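PDB 4QHR: alanine racemase from Acinetobacter baumannii, which belongs to the alanine racemase family, pairing an N-terminal TIM-barrel domain with a C-terminal domain rich in beta strands. Local coordinates for residues I187-N193 against L203-R209. Sequence-based numbering, arbitrary orientation.
Sequences ILASCCN and LNFDYVR
The guanidinium of Arg209 meets Ser190 at its edge: the carbonyl O of Ser190 lies in its plane and the hydroxyl OG slightly out of it, while Cys191 CA approaches obliquely. NH1 makes a good bond to Ser190 OG (2.9 Å) and a weak one to Ser190 O (3.0 Å). Both oxygens can reach the same nitrogen because the serine hydroxyl stands opposite its own backbone N, beside the carbonyl carbon (chi1 -176°). The Tyr207 ring has Leu188 CD1 at its edge, 4.5 Å from CE1, and meets Trp123 with the planes about 60° apart; Ala189 CB comes obliquely to the Phe205 ring. Having accepted from arginine, Ser190 OG donates to Tyr207 O at 2.7 Å, from well above the carbonyl plane.

Here a beta/alpha barrel closes on itself: the strands 188-190 and 207-208, seventh and eighth in order, lie side by side, with helix 194-199 in the connection between them, and strand 28-32 flanks the eighth on its other side. Ala189 is held from two directions. Its N reaches the anti side of Asp206 OD2 (2.9 Å), and its O receives Asp206 N at 3.0 Å and, weakly, Tyr207 N. Leu188 CD2 packs against Asp206 CG at 3.5 Å, the two side chains crossing nearly at right angles, and a water donates to OD2 and, weakly, to Ile187 O. Further along, Arg209 N meets Cys192 O head-on (2.8 Å, C=O...N angle 171°). Between the backbones a second water accepts from Cys191 N, close to the carbonyl oxygens of Leu203 and Asn204, while SG of Cys191 and SG of Cys192 both pack against CB of Leu203. Beyond the two segments, Arg209 NE bonds to N1 of the modified residue LLP at position 34, and NH2 to Met158 O.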
loop_
_atom_site.group_PDB
_atom_site.type_symbol
_atom_site.label_atom_id
_atom_site.label_comp_id
_atom_site.label_asym_id
_atom_site.label_seq_id
_atom_site.Cartn_x
_atom_site.Cartn_y
_atom_site.Cartn_z
ATOM N N ILE A 187 -7.838 19.272 -36.029
ATOM C CA ILE A 187 -7.547 18.089 -35.220
ATOM C C ILE A 187 -8.258 18.165 -33.865
ATOM O O ILE A 187 -8.429 19.244 -33.300
ATOM C CB ILE A 187 -6.015 17.873 -35.098
ATOM C CG1 ILE A 187 -5.645 16.483 -34.545
ATOM C CG2 ILE A 187 -5.298 18.976 -34.296
ATOM C CD1 ILE A 187 -4.146 16.265 -34.454
ATOM N N LEU A 188 -8.667 16.999 -33.362
ATOM C CA LEU A 188 -9.171 16.923 -32.032
ATOM C C LEU A 188 -8.015 17.122 -31.064
ATOM O O LEU A 188 -6.835 16.846 -31.388
ATOM C CB LEU A 188 -9.816 15.550 -31.783
ATOM C CG LEU A 188 -10.992 15.225 -32.682
ATOM C CD1 LEU A 188 -11.240 13.715 -32.688
ATOM C CD2 LEU A 188 -12.233 16.021 -32.341
ATOM N N ALA A 189 -8.357 17.576 -29.869
ATOM C CA ALA A 189 -7.364 17.820 -28.858
ATOM C C ALA A 189 -7.855 17.554 -27.424
ATOM O O ALA A 189 -9.031 17.664 -27.128
ATOM C CB ALA A 189 -6.866 19.223 -28.960
ATOM N N SER A 190 -6.881 17.250 -26.562
ATOM C CA SER A 190 -7.123 16.891 -25.167
ATOM C C SER A 190 -5.885 17.222 -24.331
ATOM O O SER A 190 -4.758 16.694 -24.573
ATOM C CB SER A 190 -7.364 15.397 -25.036
ATOM O OG SER A 190 -7.704 15.011 -23.674
ATOM N N CYS A 191 -6.090 18.053 -23.308
ATOM C CA CYS A 191 -4.984 18.284 -22.376
ATOM C C CYS A 191 -5.303 18.519 -20.898
ATOM O O CYS A 191 -4.386 18.570 -20.110
ATOM C CB CYS A 191 -4.126 19.401 -22.888
ATOM S SG CYS A 191 -4.949 20.981 -22.773
ATOM N N CYS A 192 -6.564 18.652 -20.514
ATOM C CA CYS A 192 -6.891 18.940 -19.122
ATOM C C CYS A 192 -7.025 17.713 -18.215
ATOM O O CYS A 192 -7.911 16.844 -18.414
ATOM C CB CYS A 192 -8.181 19.764 -19.021
ATOM S SG CYS A 192 -8.084 21.350 -19.908
ATOM N N ASN A 193 -6.163 17.675 -17.218
ATOM C CA ASN A 193 -6.329 16.819 -16.021
ATOM C C ASN A 193 -7.270 17.556 -15.054
ATOM O O ASN A 193 -7.848 18.569 -15.443
ATOM C CB ASN A 193 -4.974 16.453 -15.425
ATOM C CG ASN A 193 -4.121 17.677 -15.031
ATOM O OD1 ASN A 193 -4.571 18.825 -15.103
ATOM N ND2 ASN A 193 -2.907 17.424 -14.622
ATOM N N LEU A 203 -8.661 25.625 -22.427
ATOM C CA LEU A 203 -7.939 24.441 -22.962
ATOM C C LEU A 203 -8.716 23.120 -22.938
ATOM O O LEU A 203 -8.122 22.068 -23.199
ATOM C CB LEU A 203 -6.606 24.267 -22.227
ATOM C CG LEU A 203 -5.649 25.467 -22.314
ATOM C CD1 LEU A 203 -4.365 25.167 -21.600
ATOM C CD2 LEU A 203 -5.284 25.852 -23.726
ATOM N N ASN A 204 -10.021 23.167 -22.728
ATOM C CA ASN A 204 -10.825 21.955 -22.709
ATOM C C ASN A 204 -10.807 21.241 -24.048
ATOM O O ASN A 204 -10.674 20.025 -24.102
ATOM C CB ASN A 204 -12.301 22.245 -22.362
ATOM C CG ASN A 204 -12.545 22.589 -20.904
ATOM O OD1 ASN A 204 -11.693 22.454 -20.003
ATOM N ND2 ASN A 204 -13.685 23.035 -20.671
ATOM N N PHE A 205 -10.940 22.011 -25.137
ATOM C CA PHE A 205 -11.101 21.392 -26.480
ATOM C C PHE A 205 -12.087 20.220 -26.487
ATOM O O PHE A 205 -13.183 20.319 -25.892
ATOM C CB PHE A 205 -9.733 21.064 -27.056
ATOM C CG PHE A 205 -8.852 22.268 -27.190
ATOM C CD1 PHE A 205 -9.202 23.279 -28.097
ATOM C CD2 PHE A 205 -7.713 22.435 -26.408
ATOM C CE1 PHE A 205 -8.427 24.426 -28.237
ATOM C CE2 PHE A 205 -6.918 23.571 -26.568
ATOM C CZ PHE A 205 -7.293 24.573 -27.468
ATOM N N ASP A 206 -11.722 19.093 -27.107
ATOM C CA ASP A 206 -12.702 18.029 -27.381
ATOM C C ASP A 206 -12.860 16.989 -26.258
ATOM O O ASP A 206 -13.943 16.440 -26.067
ATOM C CB ASP A 206 -12.302 17.360 -28.676
ATOM C CG ASP A 206 -12.137 18.378 -29.799
ATOM O OD1 ASP A 206 -13.184 18.820 -30.332
ATOM O OD2 ASP A 206 -11.018 18.800 -30.078
ATOM N N TYR A 207 -11.784 16.707 -25.543
ATOM C CA TYR A 207 -11.767 15.730 -24.461
ATOM C C TYR A 207 -10.991 16.262 -23.256
ATOM O O TYR A 207 -9.865 16.663 -23.381
ATOM C CB TYR A 207 -11.071 14.447 -24.911
ATOM C CG TYR A 207 -11.787 13.666 -25.974
ATOM C CD1 TYR A 207 -11.555 13.935 -27.328
ATOM C CD2 TYR A 207 -12.676 12.677 -25.649
ATOM C CE1 TYR A 207 -12.218 13.228 -28.327
ATOM C CE2 TYR A 207 -13.333 11.956 -26.642
ATOM C CZ TYR A 207 -13.105 12.257 -27.971
ATOM O OH TYR A 207 -13.727 11.544 -28.958
ATOM N N VAL A 208 -11.620 16.218 -22.082
ATOM C CA VAL A 208 -10.941 16.424 -20.812
ATOM C C VAL A 208 -10.760 15.032 -20.146
ATOM O O VAL A 208 -11.532 14.069 -20.418
ATOM C CB VAL A 208 -11.727 17.423 -19.929
ATOM C CG1 VAL A 208 -11.780 18.780 -20.618
ATOM C CG2 VAL A 208 -13.107 16.921 -19.543
ATOM N N ARG A 209 -9.777 14.953 -19.269
ATOM C CA ARG A 209 -9.362 13.716 -18.624
ATOM C C ARG A 209 -9.276 13.865 -17.110
ATOM O O ARG A 209 -8.208 13.815 -16.573
ATOM C CB ARG A 209 -8.023 13.265 -19.159
ATOM C CG ARG A 209 -7.964 13.223 -20.689
ATOM C CD ARG A 209 -6.726 12.526 -21.216
ATOM N NE ARG A 209 -5.453 13.066 -20.686
ATOM C CZ ARG A 209 -4.710 14.025 -21.226
ATOM N NH1 ARG A 209 -5.102 14.666 -22.329
ATOM N NH2 ARG A 209 -3.570 14.388 -20.621
HETATM O O HOH W 1 -10.602 21.122 -31.542
HETATM O O HOH W 2 -8.484 19.336 -22.696
#